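Local structure of pyridoxal kinase (Entamoeba histolytica, 4S1H) at residues 17-22 / 218-222; 165-170 / 190-194; 84-90 / 125-130; 1-5 / 31-35. The protein is a pyridoxal kinase that probably transfers a phosphate from ATP to pyridoxal, forming pyridoxal 5'-phosphate, with magnesium as the metal. One frame throughout, in Å; residues are numbered along the deposited sequence.

Contact 1 (17-22 / 218-222); sequences VGNRCG and DTLTY
Gly18 lies beside Asp218, and Gly22 beside Tyr222, where helices 18-28 and 216-229 meet. Within these segments the axes approach to 8.7 Å and cross at -41°, both running roughly the same way. The CA atoms of Gly18 and Asp218 are 5.6 Å apart. CG of Asp218 stands anti to the carbonyl carbon (chi1 -56°), which directs the carboxylate at Gly18. Its OD2 accepts the N-H of Gly18 at 2.8 Å in an almost straight bond (170°). The N-H comes from above the carboxylate plane. CB of Val17 touches the same oxygen at 3.7 Å.

Asp218 closes the sequence Gly-Val-Gly-Asp, which matches the GXGD motif of the ribokinase superfamily. The start of helix 216-229 therefore belongs to the active-site region, and the Asp218 side chain is about 6 Å from bound ADP and from a magnesium ion. Gly18 is close to Ser10, which binds pyridoxal 5'-phosphate in another structure of this protein; that ligand is absent here.

Farther along, Tyr222 fits as a knob among Gly18, Asn19, Cys21 and Gly22. Gly22 has no side chain, and the ring lies flat over its CA, 3.4 Å from CA to ring centroid. This is a CH-pi contact close to the ring normal. Tyr222 OH and Asn19 OD1 are each hydrogen-bonded to Thr7 OG1. Cys21 SG rests 3.7 Å from Thr219 OG1, whose hydrogen bond goes to Gly215 O.

Contact 2 (165-170 / 190-194); sequences CHILHE and LCSFK
His169 and Ser192 form the short side-chain hydrogen bond of this contact, 2.7 Å between His169 NE2 and Ser192 OG. Either atom could be the donor. The hydroxyl meets the imidazole at its edge, near the ring plane. The other ring nitrogen, ND1, is hydrogen-bonded to Ile173 O, so both nitrogens are engaged and the rotation of the ring is fixed.

The second bond runs from Lys194 NZ to His169 O, 2.9 Å long. The lysine chain is extended as far as CE, then bends at its last torsion (chi4 70°), which turns NZ onto the carbonyl. NZ stands above the carbonyl plane, 37° out of it. The carboxylate of Glu170 lies nearby, with OE2 4.6 Å from NZ. The opposite charges may attract, but they do not touch.

The backbone joining Phe193 to Lys194 covers one face of the His169 ring. Lys194 N lies 3.3 Å above the ring plane, toward the rim. The Lys194 side chain runs alongside that of His169 in the reverse direction, its CB 3.6 Å from His169 ND1. Packing at the other end is lighter: Cys165 CB touches Ser192 OG at 3.7 Å, and Cys165 SG meets Leu190 CD2 at 4.2 Å.

The last turns of helix 158-170 lie on strand 186-193; within the two segments the axes are 36° apart. This strand lies between 175-183 and 202-207 in an antiparallel sheet. Ile176 of strand 175-183 also touches Cys165 and His169, and Leu147 of helix 144-151 packs on Cys165.

Contact 3 (84-90 / 125-130); sequences FPSSDLV and EVQDSM
Glu125 reaches Ser87 because its chi1 of 65° sets CG between the backbone N and the carbonyl carbon, and because the chain is extended beyond CG. Ser129 has a similar first torsion (69°), which lets OG fold back on its own helix and also face Val90.

Glu125 OE2 accepts the N-H of Ser87 at 3.0 Å in a nearly straight bond (171°). The donor comes from above the carboxylate plane. A water extends the grip: it donates to the same OE2 and accepts from Asp88 N. The carboxylate thus serves two backbone N-H groups in the first turn of helix 87-100, one directly and one through the water. The N-terminal end of that helix would probably help to stabilise the negative charge. Lys123 NZ lies at long range from OE2, a weak ion pair. Ser86 OG donates to Asp88 OD1 at 2.6 Å, which links the residue before helix 87-100 to its first turn.

Next to the carboxylate, Val126 CG2 packs on the backbone of residues 84-87, reaching Phe84 O at 3.8 Å. Ser129 OG bonds to Val126 O, an acceptor it shares with Met130 N. From there it touches Val90 CB at 3.3 Å. Met130 brings CE to Phe84 CD2 at 3.9 Å and to Val90 CG1 at 4.1 Å.

The contact joins the start of helix 87-100 and the turn before it to helix 124-133. Leu89 packs on helix 57-69, while Met130 touches Leu150 of helix 144-151.

Contact 4 (1-5 / 31-35); sequences MTNKV and IQSIF
Gln32 spans residues 1-3 with an extended side chain. Its CB lies 3.6 Å from Thr2 O. CG stands anti to the backbone N (chi1 -175°) and comes to 3.3 Å from Asn3 OD1. At the tip the amide divides. NE2 donates to Asn3 OD1 at 2.9 Å, while OE1 touches Met1 CB and CE, each at 3.7 Å. The two amide planes are 70° apart. Asn3 OD1 lies in the plane of the Gln32 amide, but NE2 stands above the plane of the Asn3 amide. A water donates to Asn3 OD1 as well and links it to Ser33 O.

The backbones begin a parallel pair here. Lys4 N bonds to Gln32 O at 2.9 Å, with a weak second bond from Val5 N, and Ile34 N bonds to Val5 O at 2.8 Å. Strands 5-9 and 33-41 are neighbours in the six-stranded mixed sheet, and helix 18-28 connects them as a beta-alpha-beta crossover.

Val5 and Ser33 point to the same side of the sheet. There Val5 CG2 meets Ile31 CG2 at 3.6 Å, and Ile229 of helix 216-229 packs on Val5 and Ile31. The Ile34 side chain runs across that of Asn3 at about a right angle, its CG1 3.5 Å from Asn3 CG. Asn3 ND2 bonds to Leu72 O and to Ser14 OG of the second subunit. Phe35 O accepts from Tyr11 OH of that subunit.

Overall arrangement
Contact 1 is closest to the centre of the chain and to the nucleotide, which Leu220 touches. Contact 4 touches it: Phe35 CE2 packs on Gly22 C at 3.5 Å, so helix 18-28 lies against strand 33-41, the strand that follows it. Contacts 2 and 3 do not touch contact 1; their nearest atoms are about 9 Å from it. In contact 3, the side chain of Met130 is about 10 Å from a magnesium ion. In contact 2, the side chain of Leu190 is about 10 Å from ADP. Contacts 2 and 4 are farthest apart, with centres 30 Å from each other; of the four contacts, 1 and 4 also reach the second subunit.

Contact 1 (17-22 / 218-222)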
# COMPACT_ATOMS: atom_id res chain seq x y z
N VAL A 17 -8.35 5.28 -0.46
CA VAL A 17 -9.52 4.40 -0.67
C VAL A 17 -9.04 2.97 -0.83
O VAL A 17 -7.83 2.74 -1.01
CB VAL A 17 -10.38 4.82 -1.89
CG1 VAL A 17 -10.94 6.22 -1.71
CG2 VAL A 17 -9.61 4.71 -3.19
N GLY A 18 -9.99 2.03 -0.77
CA GLY A 18 -9.79 0.66 -1.10
C GLY A 18 -8.59 0.01 -0.46
O GLY A 18 -8.33 0.14 0.75
N ASN A 19 -7.81 -0.67 -1.30
CA ASN A 19 -6.62 -1.36 -0.79
C ASN A 19 -5.54 -0.44 -0.20
O ASN A 19 -4.74 -0.91 0.59
CB ASN A 19 -6.00 -2.31 -1.82
CG ASN A 19 -6.34 -3.76 -1.56
OD1 ASN A 19 -6.83 -4.12 -0.49
ND2 ASN A 19 -6.07 -4.59 -2.53
N ARG A 20 -5.52 0.84 -0.55
CA ARG A 20 -4.62 1.78 0.10
C ARG A 20 -4.97 1.97 1.58
O ARG A 20 -4.09 1.94 2.44
CB ARG A 20 -4.56 3.08 -0.68
CG ARG A 20 -3.52 4.05 -0.24
CD ARG A 20 -2.08 3.68 -0.63
NE ARG A 20 -1.29 4.66 0.13
CZ ARG A 20 -0.51 4.45 1.19
NH1 ARG A 20 -0.27 3.22 1.66
NH2 ARG A 20 -0.00 5.49 1.81
N CYS A 21 -6.26 2.15 1.89
CA CYS A 21 -6.75 2.06 3.29
C CYS A 21 -6.36 0.75 3.94
O CYS A 21 -5.92 0.72 5.07
CB CYS A 21 -8.27 2.23 3.36
SG CYS A 21 -8.79 3.85 2.85
N GLY A 22 -6.54 -0.35 3.21
CA GLY A 22 -6.23 -1.66 3.70
C GLY A 22 -4.78 -1.80 4.06
O GLY A 22 -4.44 -2.33 5.12
N ASP A 218 -14.40 1.92 3.49
CA ASP A 218 -13.21 1.08 3.36
C ASP A 218 -12.44 1.02 4.68
O ASP A 218 -12.00 -0.05 5.12
CB ASP A 218 -12.31 1.61 2.21
CG ASP A 218 -13.06 1.71 0.87
OD1 ASP A 218 -14.07 0.95 0.68
OD2 ASP A 218 -12.66 2.54 -0.00
N THR A 219 -12.25 2.18 5.30
CA THR A 219 -11.54 2.29 6.57
C THR A 219 -12.27 1.46 7.63
O THR A 219 -11.66 0.67 8.32
CB THR A 219 -11.40 3.76 6.96
OG1 THR A 219 -10.61 4.42 5.97
CG2 THR A 219 -10.80 3.92 8.33
N LEU A 220 -13.59 1.60 7.71
CA LEU A 220 -14.37 0.75 8.62
C LEU A 220 -14.10 -0.75 8.42
O LEU A 220 -13.87 -1.49 9.39
CB LEU A 220 -15.89 1.01 8.51
CG LEU A 220 -16.85 0.09 9.32
CD1 LEU A 220 -16.54 0.12 10.80
CD2 LEU A 220 -18.28 0.47 9.04
N THR A 221 -14.16 -1.19 7.16
CA THR A 221 -13.98 -2.57 6.80
C THR A 221 -12.64 -3.09 7.35
O THR A 221 -12.62 -4.16 7.97
CB THR A 221 -13.99 -2.71 5.28
OG1 THR A 221 -15.31 -2.50 4.78
CG2 THR A 221 -13.49 -4.08 4.82
N TYR A 222 -11.54 -2.36 7.13
CA TYR A 222 -10.23 -2.90 7.55
C TYR A 222 -9.96 -2.80 9.05
O TYR A 222 -9.33 -3.67 9.62
CB TYR A 222 -9.09 -2.28 6.74
CG TYR A 222 -9.18 -2.74 5.31
CD1 TYR A 222 -8.82 -4.05 4.95
CD2 TYR A 222 -9.64 -1.90 4.32
CE1 TYR A 222 -8.93 -4.49 3.62
CE2 TYR A 222 -9.76 -2.34 3.01
CZ TYR A 222 -9.41 -3.62 2.68
OH TYR A 222 -9.52 -4.07 1.39

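Contact 2 (165-170 / 190-194)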
# COMPACT_ATOMS: atom_id res chain seq x y z
N CYS A 165 -32.41 -7.23 4.41
CA CYS A 165 -31.45 -8.22 4.98
C CYS A 165 -32.05 -9.62 4.93
O CYS A 165 -31.35 -10.59 4.67
CB CYS A 165 -31.08 -7.88 6.42
SG CYS A 165 -29.92 -6.50 6.56
N HIS A 166 -33.35 -9.72 5.20
CA HIS A 166 -34.00 -11.03 5.11
C HIS A 166 -33.71 -11.73 3.78
O HIS A 166 -33.32 -12.93 3.75
CB HIS A 166 -35.49 -10.86 5.34
CG HIS A 166 -36.27 -12.13 5.19
ND1 HIS A 166 -36.23 -13.12 6.15
CD2 HIS A 166 -37.01 -12.61 4.17
CE1 HIS A 166 -36.98 -14.14 5.75
NE2 HIS A 166 -37.46 -13.85 4.55
N ILE A 167 -33.84 -10.99 2.69
CA ILE A 167 -33.71 -11.54 1.35
C ILE A 167 -32.31 -12.18 1.22
O ILE A 167 -32.15 -13.30 0.75
CB ILE A 167 -33.85 -10.44 0.26
CG1 ILE A 167 -35.28 -9.85 0.23
CG2 ILE A 167 -33.46 -10.97 -1.11
CD1 ILE A 167 -36.38 -10.81 -0.15
N LEU A 168 -31.32 -11.47 1.73
CA LEU A 168 -29.94 -11.96 1.64
C LEU A 168 -29.64 -13.10 2.60
O LEU A 168 -28.90 -14.02 2.23
CB LEU A 168 -28.96 -10.81 1.84
CG LEU A 168 -29.10 -9.71 0.80
CD1 LEU A 168 -27.95 -8.72 1.05
CD2 LEU A 168 -29.09 -10.18 -0.65
N HIS A 169 -30.14 -13.02 3.82
CA HIS A 169 -30.04 -14.13 4.76
C HIS A 169 -30.69 -15.41 4.21
O HIS A 169 -30.16 -16.49 4.41
CB HIS A 169 -30.68 -13.83 6.09
CG HIS A 169 -30.00 -12.76 6.90
ND1 HIS A 169 -28.64 -12.73 7.10
CD2 HIS A 169 -30.52 -11.73 7.61
CE1 HIS A 169 -28.35 -11.70 7.88
NE2 HIS A 169 -29.48 -11.09 8.21
N GLU A 170 -31.83 -15.29 3.52
CA GLU A 170 -32.48 -16.46 2.88
C GLU A 170 -31.59 -17.10 1.81
O GLU A 170 -31.72 -18.29 1.56
CB GLU A 170 -33.82 -16.07 2.30
CG GLU A 170 -34.86 -15.81 3.37
CD GLU A 170 -35.41 -17.09 4.00
OE1 GLU A 170 -36.37 -17.66 3.43
OE2 GLU A 170 -34.89 -17.49 5.07
N LEU A 190 -26.81 -1.06 11.33
CA LEU A 190 -27.57 -2.24 11.69
C LEU A 190 -26.70 -3.48 11.51
O LEU A 190 -26.01 -3.62 10.47
CB LEU A 190 -28.83 -2.35 10.83
CG LEU A 190 -29.56 -3.70 10.84
CD1 LEU A 190 -30.27 -3.94 12.17
CD2 LEU A 190 -30.52 -3.72 9.67
N CYS A 191 -26.63 -4.35 12.52
CA CYS A 191 -25.97 -5.65 12.39
C CYS A 191 -27.04 -6.71 12.49
O CYS A 191 -27.71 -6.80 13.53
CB CYS A 191 -24.95 -5.87 13.47
SG CYS A 191 -23.84 -7.23 13.07
N SER A 192 -27.22 -7.47 11.41
CA SER A 192 -28.32 -8.41 11.28
C SER A 192 -27.72 -9.80 11.07
O SER A 192 -26.86 -9.98 10.22
CB SER A 192 -29.15 -8.04 10.06
OG SER A 192 -30.20 -8.97 9.80
N PHE A 193 -28.27 -10.78 11.78
CA PHE A 193 -27.82 -12.17 11.74
C PHE A 193 -28.89 -13.07 11.15
O PHE A 193 -30.11 -12.95 11.47
CB PHE A 193 -27.45 -12.67 13.13
CG PHE A 193 -26.32 -11.94 13.75
CD1 PHE A 193 -26.54 -10.78 14.46
CD2 PHE A 193 -25.02 -12.42 13.62
CE1 PHE A 193 -25.52 -10.09 15.05
CE2 PHE A 193 -23.97 -11.72 14.21
CZ PHE A 193 -24.20 -10.55 14.91
N LYS A 194 -28.48 -13.99 10.28
CA LYS A 194 -29.36 -15.07 9.81
C LYS A 194 -29.84 -15.93 10.97
O LYS A 194 -31.03 -16.30 11.04
CB LYS A 194 -28.63 -15.94 8.77
CG LYS A 194 -29.40 -17.14 8.24
CD LYS A 194 -28.61 -17.89 7.19
CE LYS A 194 -29.31 -19.16 6.75
NZ LYS A 194 -30.55 -18.89 5.96

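Contact 3 (84-90 / 125-130)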
# COMPACT_ATOMS: atom_id res chain seq x y z
N PHE A 84 -14.53 -3.45 -7.56
CA PHE A 84 -14.17 -4.00 -8.86
C PHE A 84 -14.65 -3.07 -9.98
O PHE A 84 -15.79 -2.61 -9.95
CB PHE A 84 -14.79 -5.37 -9.06
CG PHE A 84 -14.32 -6.40 -8.09
CD1 PHE A 84 -13.24 -7.20 -8.39
CD2 PHE A 84 -15.03 -6.63 -6.92
CE1 PHE A 84 -12.84 -8.17 -7.50
CE2 PHE A 84 -14.65 -7.63 -6.04
CZ PHE A 84 -13.55 -8.40 -6.33
N PRO A 85 -13.80 -2.81 -10.97
CA PRO A 85 -14.20 -1.93 -12.07
C PRO A 85 -15.04 -2.64 -13.14
O PRO A 85 -15.72 -1.96 -13.92
CB PRO A 85 -12.85 -1.46 -12.65
CG PRO A 85 -11.92 -2.57 -12.38
CD PRO A 85 -12.36 -3.13 -11.06
N SER A 86 -15.03 -3.98 -13.15
CA SER A 86 -15.66 -4.76 -14.20
C SER A 86 -16.07 -6.13 -13.68
O SER A 86 -15.44 -6.66 -12.77
CB SER A 86 -14.70 -4.92 -15.39
OG SER A 86 -13.43 -5.41 -14.99
N SER A 87 -17.14 -6.68 -14.26
CA SER A 87 -17.69 -7.95 -13.80
C SER A 87 -16.76 -9.14 -14.06
O SER A 87 -16.80 -10.12 -13.32
CB SER A 87 -19.05 -8.23 -14.43
OG SER A 87 -18.95 -8.18 -15.83
N ASP A 88 -15.95 -9.10 -15.10
CA ASP A 88 -15.03 -10.23 -15.36
C ASP A 88 -14.15 -10.56 -14.16
O ASP A 88 -13.92 -11.73 -13.85
CB ASP A 88 -14.23 -10.04 -16.67
CG ASP A 88 -13.44 -8.72 -16.72
OD1 ASP A 88 -13.47 -7.92 -15.76
OD2 ASP A 88 -12.80 -8.47 -17.78
N LEU A 89 -13.68 -9.51 -13.48
CA LEU A 89 -12.80 -9.68 -12.32
C LEU A 89 -13.62 -10.25 -11.16
O LEU A 89 -13.09 -10.99 -10.34
CB LEU A 89 -12.14 -8.36 -11.90
CG LEU A 89 -11.25 -7.65 -12.94
CD1 LEU A 89 -10.86 -6.28 -12.40
CD2 LEU A 89 -10.05 -8.50 -13.28
N VAL A 90 -14.90 -9.92 -11.08
CA VAL A 90 -15.72 -10.44 -10.02
C VAL A 90 -15.91 -11.95 -10.19
O VAL A 90 -15.80 -12.69 -9.22
CB VAL A 90 -17.10 -9.73 -9.94
CG1 VAL A 90 -17.98 -10.33 -8.84
CG2 VAL A 90 -16.91 -8.23 -9.69
N GLU A 125 -23.27 -3.88 -14.93
CA GLU A 125 -22.78 -5.25 -15.04
C GLU A 125 -22.21 -5.74 -13.70
O GLU A 125 -22.41 -6.90 -13.33
CB GLU A 125 -21.74 -5.39 -16.17
CG GLU A 125 -20.43 -4.64 -15.98
CD GLU A 125 -19.37 -5.00 -17.00
OE1 GLU A 125 -19.70 -5.18 -18.19
OE2 GLU A 125 -18.19 -5.09 -16.59
N VAL A 126 -21.52 -4.84 -12.98
CA VAL A 126 -20.86 -5.18 -11.71
C VAL A 126 -21.87 -5.57 -10.65
O VAL A 126 -21.65 -6.54 -9.94
CB VAL A 126 -19.93 -4.03 -11.17
CG1 VAL A 126 -19.48 -4.29 -9.75
CG2 VAL A 126 -18.71 -3.88 -12.06
N GLN A 127 -23.01 -4.85 -10.59
CA GLN A 127 -24.05 -5.16 -9.60
C GLN A 127 -24.48 -6.61 -9.64
O GLN A 127 -24.53 -7.26 -8.60
CB GLN A 127 -25.30 -4.27 -9.71
CG GLN A 127 -25.03 -2.78 -9.57
CD GLN A 127 -26.31 -1.97 -9.72
OE1 GLN A 127 -27.30 -2.25 -9.04
NE2 GLN A 127 -26.30 -0.98 -10.59
N ASP A 128 -24.82 -7.12 -10.82
CA ASP A 128 -25.29 -8.49 -10.93
C ASP A 128 -24.23 -9.51 -10.53
O ASP A 128 -24.54 -10.50 -9.86
CB ASP A 128 -25.80 -8.78 -12.35
CG ASP A 128 -27.03 -7.97 -12.69
OD1 ASP A 128 -27.79 -7.59 -11.76
OD2 ASP A 128 -27.21 -7.69 -13.88
N SER A 129 -22.97 -9.26 -10.89
CA SER A 129 -21.90 -10.16 -10.51
C SER A 129 -21.67 -10.11 -9.00
O SER A 129 -21.40 -11.13 -8.38
CB SER A 129 -20.61 -9.87 -11.31
OG SER A 129 -20.02 -8.65 -10.95
N MET A 130 -21.78 -8.93 -8.40
CA MET A 130 -21.69 -8.80 -6.93
C MET A 130 -22.79 -9.57 -6.20
O MET A 130 -22.56 -10.07 -5.11
CB MET A 130 -21.73 -7.33 -6.53
CG MET A 130 -21.38 -7.04 -5.08
SD MET A 130 -19.71 -7.54 -4.55
CE MET A 130 -18.74 -7.36 -6.06
O HOH W 1 -16.35 -7.32 -17.54

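Contact 4 (1-5 / 31-35)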
# COMPACT_ATOMS: atom_id res chain seq x y z
N MET A 1 6.99 -16.18 8.71
CA MET A 1 6.29 -15.12 7.92
C MET A 1 5.32 -15.73 6.90
O MET A 1 5.74 -16.17 5.83
CB MET A 1 7.28 -14.25 7.15
CG MET A 1 8.08 -13.25 7.97
SD MET A 1 9.26 -12.41 6.88
CE MET A 1 8.16 -11.37 5.91
N THR A 2 4.04 -15.75 7.24
CA THR A 2 3.00 -16.24 6.33
C THR A 2 1.94 -15.17 6.12
O THR A 2 1.58 -14.45 7.05
CB THR A 2 2.33 -17.49 6.90
OG1 THR A 2 1.75 -17.19 8.15
CG2 THR A 2 3.40 -18.61 7.10
N ASN A 3 1.43 -15.09 4.90
CA ASN A 3 0.34 -14.19 4.59
C ASN A 3 -0.94 -14.73 5.20
O ASN A 3 -1.31 -15.86 4.92
CB ASN A 3 0.20 -14.07 3.08
CG ASN A 3 1.40 -13.40 2.45
OD1 ASN A 3 1.83 -12.35 2.92
ND2 ASN A 3 1.94 -13.99 1.40
N LYS A 4 -1.58 -13.92 6.03
CA LYS A 4 -2.81 -14.33 6.73
C LYS A 4 -4.06 -13.81 6.01
O LYS A 4 -5.14 -14.42 6.15
CB LYS A 4 -2.75 -13.84 8.16
CG LYS A 4 -3.93 -14.28 9.02
CD LYS A 4 -3.76 -13.91 10.49
CE LYS A 4 -2.72 -14.76 11.19
NZ LYS A 4 -2.82 -14.58 12.66
N VAL A 5 -3.94 -12.67 5.32
CA VAL A 5 -5.05 -12.03 4.65
C VAL A 5 -4.78 -11.87 3.17
O VAL A 5 -3.67 -11.55 2.78
CB VAL A 5 -5.34 -10.61 5.24
CG1 VAL A 5 -6.53 -9.95 4.56
CG2 VAL A 5 -5.54 -10.70 6.75
N ILE A 31 -0.53 -7.20 10.53
CA ILE A 31 -1.21 -8.38 9.97
C ILE A 31 -0.66 -8.54 8.54
O ILE A 31 -0.88 -7.70 7.66
CB ILE A 31 -2.74 -8.22 10.01
CG1 ILE A 31 -3.27 -8.09 11.47
CG2 ILE A 31 -3.38 -9.39 9.28
CD1 ILE A 31 -4.71 -7.65 11.60
N GLN A 32 0.15 -9.58 8.35
CA GLN A 32 0.79 -9.79 7.05
C GLN A 32 -0.28 -10.14 6.02
O GLN A 32 -1.06 -11.09 6.21
CB GLN A 32 1.83 -10.88 7.13
CG GLN A 32 2.58 -10.99 5.81
CD GLN A 32 3.80 -11.87 5.88
OE1 GLN A 32 4.60 -11.77 6.82
NE2 GLN A 32 3.97 -12.73 4.88
N SER A 33 -0.33 -9.36 4.93
CA SER A 33 -1.42 -9.43 3.95
C SER A 33 -0.92 -9.32 2.51
O SER A 33 0.14 -8.73 2.26
CB SER A 33 -2.41 -8.31 4.22
OG SER A 33 -2.85 -8.37 5.57
N ILE A 34 -1.67 -9.93 1.61
CA ILE A 34 -1.50 -9.80 0.19
C ILE A 34 -2.51 -8.77 -0.31
O ILE A 34 -3.71 -8.89 -0.02
CB ILE A 34 -1.74 -11.15 -0.52
CG1 ILE A 34 -0.81 -12.24 0.01
CG2 ILE A 34 -1.61 -10.98 -2.03
CD1 ILE A 34 -1.20 -13.64 -0.46
N PHE A 35 -2.05 -7.78 -1.07
CA PHE A 35 -2.89 -6.72 -1.61
C PHE A 35 -2.90 -6.78 -3.13
O PHE A 35 -1.99 -6.26 -3.81
CB PHE A 35 -2.46 -5.34 -1.12
CG PHE A 35 -2.41 -5.20 0.37
CD1 PHE A 35 -1.27 -5.55 1.10
CD2 PHE A 35 -3.53 -4.73 1.07
CE1 PHE A 35 -1.25 -5.42 2.49
CE2 PHE A 35 -3.47 -4.57 2.45
CZ PHE A 35 -2.36 -4.95 3.16
O HOH W 2 3.09 -10.01 1.97